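Local coordinates for DUF4627 domain-containing protein (PDB 3SEE) that is of unknown function but probably binds sugars through a galactose-binding-like domain, at residues Ile49-Thr54 / Asn61-Asp66; Thr19-Lys24 / Gly34-Met39; Lys78-Gln83 / Asp198-Ile203; Leu96-Lys101 / Thr160-Tyr165. All blocks are in the same frame, centred on the assembly; numbering follows the deposited sequence. Where two conformers were deposited one is given.

Contact 1. Residues Ile49-Thr54 / Asn61-Asp66; sequences IAWEQT and NAMKID
Met-63, a selenomethionine, meets Trp-51 at the edge of its indole: SE lies near the ring plane and 3.9 Å from Trp-51 CB, a Met-aromatic contact. Bends at chi2 (-61°) and chi3 fold the Met-63 chain back until CE is 3.7 Å from Trp-51 N. Together with Ile-49 CG1 beside Ile-65 CG2, at 4.0 Å, this forms the close-packed face, where Ile-38 packs on Ile-49 and Met-63. Farther along it, the indole and the Asn-61 amide run side by side with planes 16° apart, and Asn-61 OD1 accepts a 3.0 Å hydrogen bond from Gln-53 NE2. Trp-51 NE1 donates to Phe-17 O. A serine at Trp-51 would probably leave Met-63 SE and the Asn-61 amide without their flat neighbour, and that carbonyl without its donor. The face carrying Glu-52 and Lys-64 is looser and wetter. Both have two modelled conformers; in one pairing Glu-52 OE1 and Lys-64 NZ stand 3.7 Å apart, a long salt bridge supplemented by two waters that donate to OE1 and accept from NZ, one only weakly. Four backbone bonds join Ala-50 to Lys-64 and Glu-52 to Ala-62, the strands running 147° apart: an antiparallel beta hairpin at the margin of a galactose-binding-like fold's larger sheet.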
loop_
_atom_site.group_PDB
_atom_site.type_symbol
_atom_site.label_atom_id
_atom_site.label_comp_id
_atom_site.label_asym_id
_atom_site.label_seq_id
_atom_site.Cartn_x
_atom_site.Cartn_y
_atom_site.Cartn_z
ATOM N N ILE A 49 0.150 13.873 4.980
ATOM C CA ILE A 49 -0.570 13.235 3.894
ATOM C C ILE A 49 -1.888 13.984 3.757
ATOM O O ILE A 49 -2.651 14.038 4.725
ATOM C CB ILE A 49 -0.806 11.733 4.190
ATOM C CG1 ILE A 49 0.527 11.001 4.335
ATOM C CG2 ILE A 49 -1.646 11.096 3.087
ATOM C CD1 ILE A 49 0.443 9.533 4.725
ATOM N N ALA A 50 -2.158 14.528 2.575
ATOM C CA ALA A 50 -3.308 15.384 2.391
ATOM C C ALA A 50 -3.786 15.372 0.955
ATOM O O ALA A 50 -3.007 15.158 0.015
ATOM C CB ALA A 50 -3.009 16.843 2.817
ATOM N N TRP A 51 -5.074 15.662 0.795
ATOM C CA TRP A 51 -5.712 15.837 -0.504
ATOM C C TRP A 51 -5.327 17.170 -1.109
ATOM O O TRP A 51 -5.104 18.151 -0.399
ATOM C CB TRP A 51 -7.223 15.778 -0.310
ATOM C CG TRP A 51 -8.051 15.870 -1.525
ATOM C CD1 TRP A 51 -8.415 14.851 -2.347
ATOM C CD2 TRP A 51 -8.715 17.037 -2.019
ATOM N NE1 TRP A 51 -9.218 15.311 -3.352
ATOM C CE2 TRP A 51 -9.437 16.648 -3.160
ATOM C CE3 TRP A 51 -8.768 18.372 -1.610
ATOM C CZ2 TRP A 51 -10.229 17.547 -3.880
ATOM C CZ3 TRP A 51 -9.560 19.265 -2.345
ATOM C CH2 TRP A 51 -10.265 18.846 -3.455
ATOM N N GLU A 52 -5.242 17.218 -2.425
ATOM C CA GLU A 52 -4.914 18.446 -3.139
ATOM C C GLU A 52 -5.559 18.462 -4.512
ATOM O O GLU A 52 -5.816 17.416 -5.113
ATOM C CB GLU A 52 -3.408 18.561 -3.339
ATOM C CG GLU A 52 -2.864 17.444 -4.229
ATOM C CD GLU A 52 -1.398 17.560 -4.559
ATOM O OE1 GLU A 52 -0.763 18.590 -4.289
ATOM O OE2 GLU A 52 -0.882 16.599 -5.158
ATOM N N GLN A 53 -5.762 19.668 -5.028
ATOM C CA GLN A 53 -6.052 19.873 -6.437
ATOM C C GLN A 53 -4.738 20.313 -7.091
ATOM O O GLN A 53 -4.065 21.239 -6.619
ATOM C CB GLN A 53 -7.174 20.870 -6.603
ATOM C CG GLN A 53 -8.436 20.290 -5.990
ATOM C CD GLN A 53 -9.659 20.937 -6.479
ATOM O OE1 GLN A 53 -9.959 22.049 -6.085
ATOM N NE2 GLN A 53 -10.404 20.242 -7.346
ATOM N N THR A 54 -4.356 19.618 -8.156
ATOM C CA THR A 54 -3.008 19.670 -8.680
ATOM C C THR A 54 -2.775 20.756 -9.731
ATOM O O THR A 54 -1.629 21.155 -9.981
ATOM C CB THR A 54 -2.685 18.355 -9.366
ATOM O OG1 THR A 54 -3.613 18.210 -10.448
ATOM C CG2 THR A 54 -2.799 17.132 -8.408
ATOM N N ASN A 61 -6.968 15.918 -9.247
ATOM C CA ASN A 61 -7.010 15.741 -7.799
ATOM C C ASN A 61 -6.054 14.604 -7.456
ATOM O O ASN A 61 -5.881 13.674 -8.240
ATOM C CB ASN A 61 -8.412 15.351 -7.327
ATOM C CG ASN A 61 -9.481 16.286 -7.858
ATOM O OD1 ASN A 61 -9.724 17.327 -7.288
ATOM N ND2 ASN A 61 -10.114 15.892 -8.958
ATOM N N ALA A 62 -5.439 14.673 -6.280
ATOM C CA ALA A 62 -4.432 13.701 -5.865
ATOM C C ALA A 62 -4.290 13.724 -4.364
ATOM O O ALA A 62 -4.764 14.648 -3.687
ATOM C CB ALA A 62 -3.100 14.030 -6.528
HETATM N N MSE A 63 -3.602 12.708 -3.853
HETATM C CA MSE A 63 -3.113 12.713 -2.474
HETATM C C MSE A 63 -1.625 12.980 -2.511
HETATM O O MSE A 63 -0.908 12.411 -3.344
HETATM C CB MSE A 63 -3.331 11.375 -1.806
HETATM C CG MSE A 63 -4.811 10.964 -1.753
HETATM SE SE MSE A 63 -5.958 12.140 -0.768
HETATM C CE MSE A 63 -5.171 11.990 0.980
ATOM N N LYS A 64 -1.134 13.835 -1.621
ATOM C CA LYS A 64 0.289 14.135 -1.511
ATOM C C LYS A 64 0.827 13.578 -0.199
ATOM O O LYS A 64 0.277 13.861 0.871
ATOM C CB LYS A 64 0.528 15.645 -1.580
ATOM C CG LYS A 64 1.999 16.024 -1.503
ATOM C CD LYS A 64 2.213 17.509 -1.406
ATOM C CE LYS A 64 2.079 18.133 -2.778
ATOM N NZ LYS A 64 2.560 19.546 -2.857
ATOM N N ILE A 65 1.895 12.801 -0.302
ATOM C CA ILE A 65 2.619 12.252 0.841
ATOM C C ILE A 65 3.921 13.035 0.923
ATOM O O ILE A 65 4.842 12.843 0.128
ATOM C CB ILE A 65 2.918 10.749 0.704
ATOM C CG1 ILE A 65 1.616 9.963 0.486
ATOM C CG2 ILE A 65 3.693 10.250 1.943
ATOM C CD1 ILE A 65 1.830 8.459 0.220
ATOM N N ASP A 66 3.986 13.948 1.870
ATOM C CA ASP A 66 5.080 14.927 1.962
ATOM C C ASP A 66 5.960 14.616 3.154
ATOM O O ASP A 66 5.568 14.884 4.296
ATOM C CB ASP A 66 4.493 16.341 2.045
ATOM C CG ASP A 66 5.540 17.436 2.101
ATOM O OD1 ASP A 66 6.723 17.158 2.331
ATOM O OD2 ASP A 66 5.120 18.606 1.951
HETATM O O HOH W 1 -0.458 20.272 -1.974
HETATM O O HOH W 2 1.596 19.996 -5.189
#

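Contact 2. Residues Thr19-Lys24 / Gly34-Met39; sequences TEVTNK and GEWFIM
Ile-38 and Asn-23 are joined by the one direct hydrogen bond between the segments: Ile-38 N donates to Asn-23 O over 2.8 Å, with 159° at the hydrogen. The Ile-38 side chain then climbs along the backbone of residues 21-23. CB sits 3.7 Å from that same Asn-23 O. CG1, placed beside the backbone N and opposite the carbonyl carbon (chi1 -61°), stays next to the oxygen while facing Val-21 CG1 more distantly. At the tip, CD1 reaches the next carbonyl back, 4.0 Å from Thr-22 O, and lies almost as close to Val-21 O. One residue on, Lys-24 CA approaches Ile-38 O at 3.3 Å in a CA-H...O contact, and the two residues form a parallel bridge. This is the outer step of the mixed sheet, where short strand 24-25 lines up beside strand 36-40 at the margin of the galactose-binding-like fold. Val-21 packs nearer Trp-36: its two methyls straddle Trp-36 CB, CG1 and CG2 each 3.8 Å from it, and CG2 also nears CD1 of the indole. Replacing Val-21 by a glycine would probably open a gap beside Trp-36 CB and take away a neighbour of Met-63, which the valine also touches. Trp-36 NE1 is held apart from this, bonded to Asn-14 O. On the solvent side a water donates to Trp-36 O at 2.8 Å; in one of the two conformers modelled for Asn-23 and for Glu-35, it also accepts from Asn-23 ND2 and donates to Glu-35 OE1, linking the amide, the carboxylate and the backbone carbonyl.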
loop_
_atom_site.group_PDB
_atom_site.type_symbol
_atom_site.label_atom_id
_atom_site.label_comp_id
_atom_site.label_asym_id
_atom_site.label_seq_id
_atom_site.Cartn_x
_atom_site.Cartn_y
_atom_site.Cartn_z
ATOM N N THR A 19 -13.662 13.352 -4.817
ATOM C CA THR A 19 -14.164 13.734 -3.505
ATOM C C THR A 19 -12.979 13.943 -2.558
ATOM O O THR A 19 -12.104 13.071 -2.451
ATOM C CB THR A 19 -15.102 12.608 -2.962
ATOM O OG1 THR A 19 -16.201 12.480 -3.882
ATOM C CG2 THR A 19 -15.640 12.944 -1.575
ATOM N N GLU A 20 -12.937 15.085 -1.868
ATOM C CA GLU A 20 -11.887 15.390 -0.924
ATOM C C GLU A 20 -11.784 14.310 0.152
ATOM O O GLU A 20 -12.797 13.827 0.685
ATOM C CB GLU A 20 -12.144 16.767 -0.283
ATOM C CG GLU A 20 -11.075 17.187 0.720
ATOM C CD GLU A 20 -11.225 18.620 1.221
ATOM O OE1 GLU A 20 -12.251 19.247 0.912
ATOM O OE2 GLU A 20 -10.286 19.117 1.866
ATOM N N VAL A 21 -10.544 13.937 0.463
ATOM C CA VAL A 21 -10.246 12.938 1.492
ATOM C C VAL A 21 -9.566 13.612 2.661
ATOM O O VAL A 21 -8.469 14.166 2.516
ATOM C CB VAL A 21 -9.297 11.876 0.942
ATOM C CG1 VAL A 21 -8.854 10.902 2.055
ATOM C CG2 VAL A 21 -9.959 11.118 -0.219
ATOM N N THR A 22 -10.211 13.547 3.829
ATOM C CA THR A 22 -9.630 14.085 5.071
ATOM C C THR A 22 -9.653 13.084 6.217
ATOM O O THR A 22 -8.950 13.307 7.215
ATOM C CB THR A 22 -10.363 15.373 5.543
ATOM O OG1 THR A 22 -11.758 15.069 5.695
ATOM C CG2 THR A 22 -10.158 16.535 4.552
ATOM N N ASN A 23 -10.417 11.997 6.075
ATOM C CA ASN A 23 -10.550 11.054 7.193
ATOM C C ASN A 23 -9.257 10.368 7.566
ATOM O O ASN A 23 -8.602 9.724 6.779
ATOM C CB ASN A 23 -11.586 9.990 6.952
ATOM C CG ASN A 23 -12.992 10.535 6.976
ATOM O OD1 ASN A 23 -13.271 11.592 7.566
ATOM N ND2 ASN A 23 -13.887 9.802 6.366
ATOM N N LYS A 24 -8.897 10.565 8.819
ATOM C CA LYS A 24 -7.744 9.966 9.425
ATOM C C LYS A 24 -8.199 8.901 10.394
ATOM O O LYS A 24 -9.161 9.109 11.140
ATOM C CB LYS A 24 -7.004 11.059 10.178
ATOM C CG LYS A 24 -5.780 10.648 10.853
ATOM C CD LYS A 24 -4.890 11.871 11.072
ATOM C CE LYS A 24 -3.488 11.388 11.123
ATOM N NZ LYS A 24 -3.098 11.031 12.434
ATOM N N GLY A 34 -14.443 1.146 1.640
ATOM C CA GLY A 34 -14.895 1.796 0.427
ATOM C C GLY A 34 -14.639 3.276 0.349
ATOM O O GLY A 34 -15.253 3.970 -0.465
ATOM N N GLU A 35 -13.759 3.756 1.210
ATOM C CA GLU A 35 -13.383 5.158 1.312
ATOM C C GLU A 35 -11.873 5.138 1.433
ATOM O O GLU A 35 -11.321 4.109 1.828
ATOM C CB GLU A 35 -13.988 5.759 2.573
ATOM C CG GLU A 35 -15.501 5.762 2.556
ATOM C CD GLU A 35 -16.120 6.646 3.596
ATOM O OE1 GLU A 35 -15.380 7.259 4.412
ATOM O OE2 GLU A 35 -17.375 6.710 3.590
ATOM N N TRP A 36 -11.203 6.243 1.104
ATOM C CA TRP A 36 -9.810 6.404 1.478
ATOM C C TRP A 36 -9.681 6.836 2.931
ATOM O O TRP A 36 -10.509 7.580 3.449
ATOM C CB TRP A 36 -9.137 7.445 0.588
ATOM C CG TRP A 36 -9.045 7.032 -0.827
ATOM C CD1 TRP A 36 -9.825 7.466 -1.855
ATOM C CD2 TRP A 36 -8.099 6.115 -1.402
ATOM N NE1 TRP A 36 -9.438 6.872 -3.025
ATOM C CE2 TRP A 36 -8.388 6.031 -2.778
ATOM C CE3 TRP A 36 -7.074 5.315 -0.879
ATOM C CZ2 TRP A 36 -7.651 5.222 -3.634
ATOM C CZ3 TRP A 36 -6.353 4.528 -1.740
ATOM C CH2 TRP A 36 -6.657 4.475 -3.097
ATOM N N PHE A 37 -8.611 6.386 3.566
ATOM C CA PHE A 37 -8.221 6.876 4.866
ATOM C C PHE A 37 -6.764 7.278 4.874
ATOM O O PHE A 37 -5.956 6.777 4.085
ATOM C CB PHE A 37 -8.542 5.868 5.987
ATOM C CG PHE A 37 -7.797 4.573 5.907
ATOM C CD1 PHE A 37 -6.540 4.450 6.443
ATOM C CD2 PHE A 37 -8.372 3.461 5.336
ATOM C CE1 PHE A 37 -5.867 3.223 6.408
ATOM C CE2 PHE A 37 -7.709 2.247 5.299
ATOM C CZ PHE A 37 -6.465 2.126 5.851
ATOM N N ILE A 38 -6.443 8.182 5.783
ATOM C CA ILE A 38 -5.087 8.621 6.033
ATOM C C ILE A 38 -4.579 7.974 7.298
ATOM O O ILE A 38 -5.191 8.117 8.365
ATOM C CB ILE A 38 -5.010 10.145 6.151
ATOM C CG1 ILE A 38 -5.463 10.790 4.845
ATOM C CG2 ILE A 38 -3.600 10.568 6.563
ATOM C CD1 ILE A 38 -5.819 12.281 4.981
HETATM N N MSE A 39 -3.493 7.212 7.192
HETATM C CA MSE A 39 -2.740 6.744 8.355
HETATM C C MSE A 39 -1.499 7.603 8.494
HETATM O O MSE A 39 -0.687 7.687 7.573
HETATM C CB MSE A 39 -2.340 5.270 8.222
HETATM C CG MSE A 39 -3.313 4.325 8.895
HETATM SE SE MSE A 39 -3.190 4.272 10.817
HETATM C CE MSE A 39 -1.667 3.147 10.883
HETATM O O HOH W 3 -12.520 7.258 5.418
#

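Contact 3. Residues Lys78-Gln83 / Asp198-Ile203; sequences KAFLGQ and DCYVAI
Phe-80 and Tyr-200 share a first torsion, chi1 55° in each, which sets CG between the backbone N and the carbonyl carbon and swings the two rings toward each other over the same face of the sheet. They meet rim to rim, with planes only 6° apart, centroids 5.8 Å apart and neither ring over the face of the other; Phe-80 CE2 and Tyr-200 CE2 approach to 3.8 Å. Ala-202 fills in beside the phenylalanine, its CB 3.6 Å from Phe-80 CD2. Gly-82, the partner of Ala-202 in a non-hydrogen-bonded pair, lies alongside the rings: a CB there would come about 3.4 Å from Phe-80 CE2, so the bare glycine fits this tight spot. Its CA approaches Val-201 O at 3.1 Å in a CA-H...O contact. Two hydrogen-bonded pairs flank it. Leu-81 and Ile-203 exchange N-H...O bonds of 2.9 Å both ways, while Gln-83 and Val-201 do the same at 3.0 Å, the strands running 143° apart. On the opposite face Leu-81 and Ile-203 both rest on Ile-214 of the other sheet, so this pair of strands contributes to the inside of the sandwich. Every touching residue is buried. The reciprocal backbone bonds satisfy the peptide groups of these pairs across the strands, and the side chains meeting on the ring face do so through carbon, so the contact needs no side-chain charge.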
loop_
_atom_site.group_PDB
_atom_site.type_symbol
_atom_site.label_atom_id
_atom_site.label_comp_id
_atom_site.label_asym_id
_atom_site.label_seq_id
_atom_site.Cartn_x
_atom_site.Cartn_y
_atom_site.Cartn_z
ATOM N N LYS A 78 3.023 2.836 9.833
ATOM C CA LYS A 78 2.642 4.109 10.453
ATOM C C LYS A 78 2.068 5.148 9.502
ATOM O O LYS A 78 1.192 5.890 9.907
ATOM C CB LYS A 78 3.805 4.741 11.208
ATOM C CG LYS A 78 4.321 3.906 12.367
ATOM C CD LYS A 78 5.377 4.678 13.148
ATOM C CE LYS A 78 6.037 3.794 14.159
ATOM N NZ LYS A 78 7.086 4.582 14.906
ATOM N N ALA A 79 2.594 5.263 8.277
ATOM C CA ALA A 79 2.219 6.388 7.401
ATOM C C ALA A 79 1.922 5.877 5.992
ATOM O O ALA A 79 2.830 5.429 5.270
ATOM C CB ALA A 79 3.325 7.431 7.373
ATOM N N PHE A 80 0.666 5.984 5.579
ATOM C CA PHE A 80 0.259 5.530 4.271
ATOM C C PHE A 80 -1.144 6.025 3.945
ATOM O O PHE A 80 -1.897 6.411 4.839
ATOM C CB PHE A 80 0.351 3.989 4.120
ATOM C CG PHE A 80 -0.401 3.209 5.144
ATOM C CD1 PHE A 80 0.203 2.804 6.325
ATOM C CD2 PHE A 80 -1.685 2.771 4.888
ATOM C CE1 PHE A 80 -0.493 2.019 7.245
ATOM C CE2 PHE A 80 -2.368 1.992 5.814
ATOM C CZ PHE A 80 -1.769 1.611 6.974
ATOM N N LEU A 81 -1.467 5.999 2.648
ATOM C CA LEU A 81 -2.806 6.164 2.139
ATOM C C LEU A 81 -3.443 4.790 2.026
ATOM O O LEU A 81 -2.848 3.906 1.426
ATOM C CB LEU A 81 -2.697 6.829 0.776
ATOM C CG LEU A 81 -3.990 6.953 -0.023
ATOM C CD1 LEU A 81 -4.967 7.931 0.646
ATOM C CD2 LEU A 81 -3.703 7.331 -1.479
ATOM N N GLY A 82 -4.608 4.618 2.624
ATOM C CA GLY A 82 -5.225 3.309 2.650
ATOM C C GLY A 82 -6.655 3.257 2.148
ATOM O O GLY A 82 -7.381 4.258 2.188
ATOM N N GLN A 83 -7.089 2.084 1.680
ATOM C CA GLN A 83 -8.511 1.843 1.439
ATOM C C GLN A 83 -8.841 0.411 1.790
ATOM O O GLN A 83 -8.240 -0.519 1.247
ATOM C CB GLN A 83 -8.922 2.170 0.004
ATOM C CG GLN A 83 -10.428 1.977 -0.198
ATOM C CD GLN A 83 -11.038 2.603 -1.436
ATOM O OE1 GLN A 83 -11.895 1.971 -2.037
ATOM N NE2 GLN A 83 -10.651 3.833 -1.807
ATOM N N ASP A 198 -11.688 -9.015 4.304
ATOM C CA ASP A 198 -11.418 -7.742 4.970
ATOM C C ASP A 198 -9.922 -7.470 4.940
ATOM O O ASP A 198 -9.145 -8.042 5.719
ATOM C CB ASP A 198 -11.952 -7.780 6.408
ATOM C CG ASP A 198 -11.922 -6.449 7.079
ATOM O OD1 ASP A 198 -11.468 -5.448 6.475
ATOM O OD2 ASP A 198 -12.372 -6.390 8.252
ATOM N N CYS A 199 -9.529 -6.627 3.995
ATOM C CA CYS A 199 -8.131 -6.262 3.829
ATOM C C CYS A 199 -8.078 -4.782 3.469
ATOM O O CYS A 199 -9.123 -4.148 3.295
ATOM C CB CYS A 199 -7.474 -7.119 2.735
ATOM S SG CYS A 199 -8.146 -6.866 1.070
ATOM N N TYR A 200 -6.864 -4.240 3.346
ATOM C CA TYR A 200 -6.717 -2.896 2.838
ATOM C C TYR A 200 -5.514 -2.787 1.939
ATOM O O TYR A 200 -4.476 -3.437 2.176
ATOM C CB TYR A 200 -6.642 -1.854 3.967
ATOM C CG TYR A 200 -5.579 -2.075 5.002
ATOM C CD1 TYR A 200 -5.816 -2.921 6.072
ATOM C CD2 TYR A 200 -4.355 -1.436 4.926
ATOM C CE1 TYR A 200 -4.837 -3.099 7.042
ATOM C CE2 TYR A 200 -3.393 -1.622 5.892
ATOM C CZ TYR A 200 -3.626 -2.493 6.947
ATOM O OH TYR A 200 -2.722 -2.703 7.955
ATOM N N VAL A 201 -5.675 -1.966 0.914
ATOM C CA VAL A 201 -4.549 -1.497 0.113
ATOM C C VAL A 201 -3.863 -0.338 0.834
ATOM O O VAL A 201 -4.535 0.568 1.318
ATOM C CB VAL A 201 -5.050 -1.039 -1.264
ATOM C CG1 VAL A 201 -3.923 -0.386 -2.079
ATOM C CG2 VAL A 201 -5.700 -2.195 -2.023
ATOM N N ALA A 202 -2.538 -0.369 0.895
ATOM C CA ALA A 202 -1.697 0.704 1.423
ATOM C C ALA A 202 -0.784 1.185 0.303
ATOM O O ALA A 202 -0.107 0.386 -0.345
ATOM C CB ALA A 202 -0.846 0.174 2.589
ATOM N N ILE A 203 -0.772 2.493 0.073
ATOM C CA ILE A 203 0.122 3.138 -0.874
ATOM C C ILE A 203 1.005 4.071 -0.042
ATOM O O ILE A 203 0.498 4.864 0.789
ATOM C CB ILE A 203 -0.641 3.915 -1.972
ATOM C CG1 ILE A 203 -1.505 2.933 -2.782
ATOM C CG2 ILE A 203 0.342 4.715 -2.844
ATOM C CD1 ILE A 203 -2.465 3.598 -3.789
#

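Contact 4. Residues Leu96-Lys101 / Thr160-Tyr165; sequences LTFYAK and TKVVVY
Phe-98 O receives two groups from the facing strand: Val-162 N donates to it over 2.8 Å with 166° at the hydrogen, and Lys-161 CA adds a longer CA-H...O contact. The return bond, Phe-98 N to Val-162 O, measures 3.0 Å. The same two residues also meet through their side chains. With chi1 at 57°, the Phe-98 ring lies alongside Val-162, which sets its CB over one face, 3.9 Å from the centroid and 13° off the normal, a CH-pi contact. The two valine methyls then divide: CG1 comes to 3.6 Å from Phe-98 CZ, while CG2 touches both the ring, at CE2, and Ala-100, 4.0 Å from Ala-100 CB. Val-109 touches both Phe-98 and Val-162, and Tyr-149 touches Val-162, so this face is pressed against the smaller sheet in the core of the sandwich. On the other face Tyr-99 leans across Lys-161, CE2 lying 3.6 Å from Lys-161 CB, and Lys-161 CA makes an off-centre CH-pi contact with the ring; Tyr-59 meets it too. Further reciprocal backbone bonds join Leu-96 to Val-164 and Ala-100 to Thr-160, that from Thr-160 N to Ala-100 O being short, 2.8 Å, but bent. Six backbone bonds thus fix the register, while Phe-98, Val-162, Leu-96 and Val-164 bring hydrocarbon toward the other sheet; the opposite face is mixed, carrying Val-163 and Thr-97 along with the polar ends of Tyr-99 and Lys-161.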
loop_
_atom_site.group_PDB
_atom_site.type_symbol
_atom_site.label_atom_id
_atom_site.label_comp_id
_atom_site.label_asym_id
_atom_site.label_seq_id
_atom_site.Cartn_x
_atom_site.Cartn_y
_atom_site.Cartn_z
ATOM N N LEU A 96 -2.976 -3.887 -9.440
ATOM C CA LEU A 96 -3.115 -2.574 -8.835
ATOM C C LEU A 96 -2.332 -1.585 -9.677
ATOM O O LEU A 96 -1.150 -1.801 -9.947
ATOM C CB LEU A 96 -2.555 -2.548 -7.418
ATOM C CG LEU A 96 -2.789 -1.162 -6.735
ATOM C CD1 LEU A 96 -4.214 -0.971 -6.249
ATOM C CD2 LEU A 96 -1.859 -0.815 -5.628
ATOM N N THR A 97 -2.990 -0.539 -10.140
ATOM C CA THR A 97 -2.384 0.506 -10.991
ATOM C C THR A 97 -2.702 1.861 -10.411
ATOM O O THR A 97 -3.799 2.058 -9.872
ATOM C CB THR A 97 -2.886 0.545 -12.470
ATOM O OG1 THR A 97 -4.216 1.056 -12.564
ATOM C CG2 THR A 97 -2.809 -0.816 -13.122
ATOM N N PHE A 98 -1.779 2.795 -10.559
ATOM C CA PHE A 98 -2.051 4.193 -10.243
ATOM C C PHE A 98 -1.002 5.060 -10.898
ATOM O O PHE A 98 -0.090 4.562 -11.532
ATOM C CB PHE A 98 -2.141 4.454 -8.733
ATOM C CG PHE A 98 -0.919 4.061 -7.948
ATOM C CD1 PHE A 98 -0.775 2.765 -7.470
ATOM C CD2 PHE A 98 0.079 4.977 -7.659
ATOM C CE1 PHE A 98 0.336 2.385 -6.740
ATOM C CE2 PHE A 98 1.179 4.599 -6.915
ATOM C CZ PHE A 98 1.305 3.301 -6.450
ATOM N N TYR A 99 -1.169 6.364 -10.817
ATOM C CA TYR A 99 -0.185 7.297 -11.321
ATOM C C TYR A 99 0.430 8.046 -10.141
ATOM O O TYR A 99 -0.251 8.353 -9.151
ATOM C CB TYR A 99 -0.798 8.277 -12.332
ATOM C CG TYR A 99 -1.048 7.593 -13.650
ATOM C CD1 TYR A 99 -2.170 6.823 -13.854
ATOM C CD2 TYR A 99 -0.112 7.658 -14.670
ATOM C CE1 TYR A 99 -2.344 6.118 -15.069
ATOM C CE2 TYR A 99 -0.281 6.991 -15.874
ATOM C CZ TYR A 99 -1.393 6.224 -16.058
ATOM O OH TYR A 99 -1.578 5.529 -17.260
ATOM N N ALA A 100 1.729 8.289 -10.223
ATOM C CA ALA A 100 2.477 8.954 -9.186
ATOM C C ALA A 100 3.400 9.986 -9.790
ATOM O O ALA A 100 3.874 9.832 -10.902
ATOM C CB ALA A 100 3.285 7.928 -8.368
ATOM N N LYS A 101 3.689 10.996 -8.984
ATOM C CA LYS A 101 4.539 12.133 -9.358
ATOM C C LYS A 101 5.464 12.404 -8.176
ATOM O O LYS A 101 4.956 12.515 -7.063
ATOM C CB LYS A 101 3.620 13.359 -9.620
ATOM C CG LYS A 101 4.220 14.483 -10.458
ATOM C CD LYS A 101 3.163 15.535 -10.763
ATOM C CE LYS A 101 3.764 16.914 -10.988
ATOM N NZ LYS A 101 4.146 17.584 -9.720
ATOM N N THR A 160 3.552 9.295 -13.652
ATOM C CA THR A 160 4.186 8.049 -14.040
ATOM C C THR A 160 3.306 6.890 -13.622
ATOM O O THR A 160 2.832 6.822 -12.481
ATOM C CB THR A 160 5.562 7.952 -13.343
ATOM O OG1 THR A 160 6.371 9.073 -13.724
ATOM C CG2 THR A 160 6.289 6.665 -13.706
ATOM N N LYS A 161 3.081 5.954 -14.540
ATOM C CA LYS A 161 2.238 4.802 -14.260
ATOM C C LYS A 161 2.959 3.824 -13.348
ATOM O O LYS A 161 4.101 3.453 -13.616
ATOM C CB LYS A 161 1.885 4.080 -15.552
ATOM C CG LYS A 161 0.856 2.965 -15.338
ATOM C CD LYS A 161 0.565 2.183 -16.610
ATOM C CE LYS A 161 -0.766 1.431 -16.552
ATOM N NZ LYS A 161 -1.986 2.309 -16.730
ATOM N N VAL A 162 2.274 3.376 -12.316
ATOM C CA VAL A 162 2.778 2.378 -11.394
ATOM C C VAL A 162 1.847 1.174 -11.544
ATOM O O VAL A 162 0.629 1.334 -11.480
ATOM C CB VAL A 162 2.791 2.891 -9.961
ATOM C CG1 VAL A 162 3.440 1.837 -9.018
ATOM C CG2 VAL A 162 3.539 4.219 -9.859
ATOM N N VAL A 163 2.419 -0.022 -11.742
ATOM C CA VAL A 163 1.642 -1.244 -12.003
ATOM C C VAL A 163 2.248 -2.391 -11.242
ATOM O O VAL A 163 3.456 -2.618 -11.357
ATOM C CB VAL A 163 1.717 -1.693 -13.465
ATOM C CG1 VAL A 163 0.937 -2.998 -13.645
ATOM C CG2 VAL A 163 1.173 -0.568 -14.386
ATOM N N VAL A 164 1.432 -3.149 -10.503
ATOM C CA VAL A 164 1.912 -4.342 -9.844
ATOM C C VAL A 164 0.790 -5.368 -9.787
ATOM O O VAL A 164 -0.344 -5.048 -9.419
ATOM C CB VAL A 164 2.505 -4.048 -8.454
ATOM C CG1 VAL A 164 1.529 -3.303 -7.548
ATOM C CG2 VAL A 164 2.986 -5.370 -7.793
ATOM N N TYR A 165 1.141 -6.620 -10.103
ATOM C CA TYR A 165 0.224 -7.742 -9.930
ATOM C C TYR A 165 0.421 -8.432 -8.603
ATOM O O TYR A 165 1.562 -8.660 -8.165
ATOM C CB TYR A 165 0.404 -8.779 -11.063
ATOM C CG TYR A 165 -0.313 -8.446 -12.348
ATOM C CD1 TYR A 165 0.068 -7.373 -13.111
ATOM C CD2 TYR A 165 -1.402 -9.194 -12.771
ATOM C CE1 TYR A 165 -0.613 -7.052 -14.289
ATOM C CE2 TYR A 165 -2.070 -8.889 -13.958
ATOM C CZ TYR A 165 -1.661 -7.815 -14.677
ATOM O OH TYR A 165 -2.335 -7.501 -15.846
#

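From the N terminus, contact 2 closes first, bringing 34-39 back against 19-24 after nine intervening residues. Contact 1 follows in series, a hairpin whose turn holds six. Contact 3 then closes the long excursion from 78-83 to 198-203, and contact 4 nests inside it, itself spanning 58 residues; none of the loops cross. Contacts 2 and 3 share the mixed sheet, where strands 36-40 and 79-85 are neighbours linked through Phe-37 N and Gly-82 O. Contacts 1 and 4 lie on the antiparallel sheet without touching. The sheets meet where Ile-49 and Met-63 pack on contacts 2 and 3, and where Ile-203 reaches Phe-98.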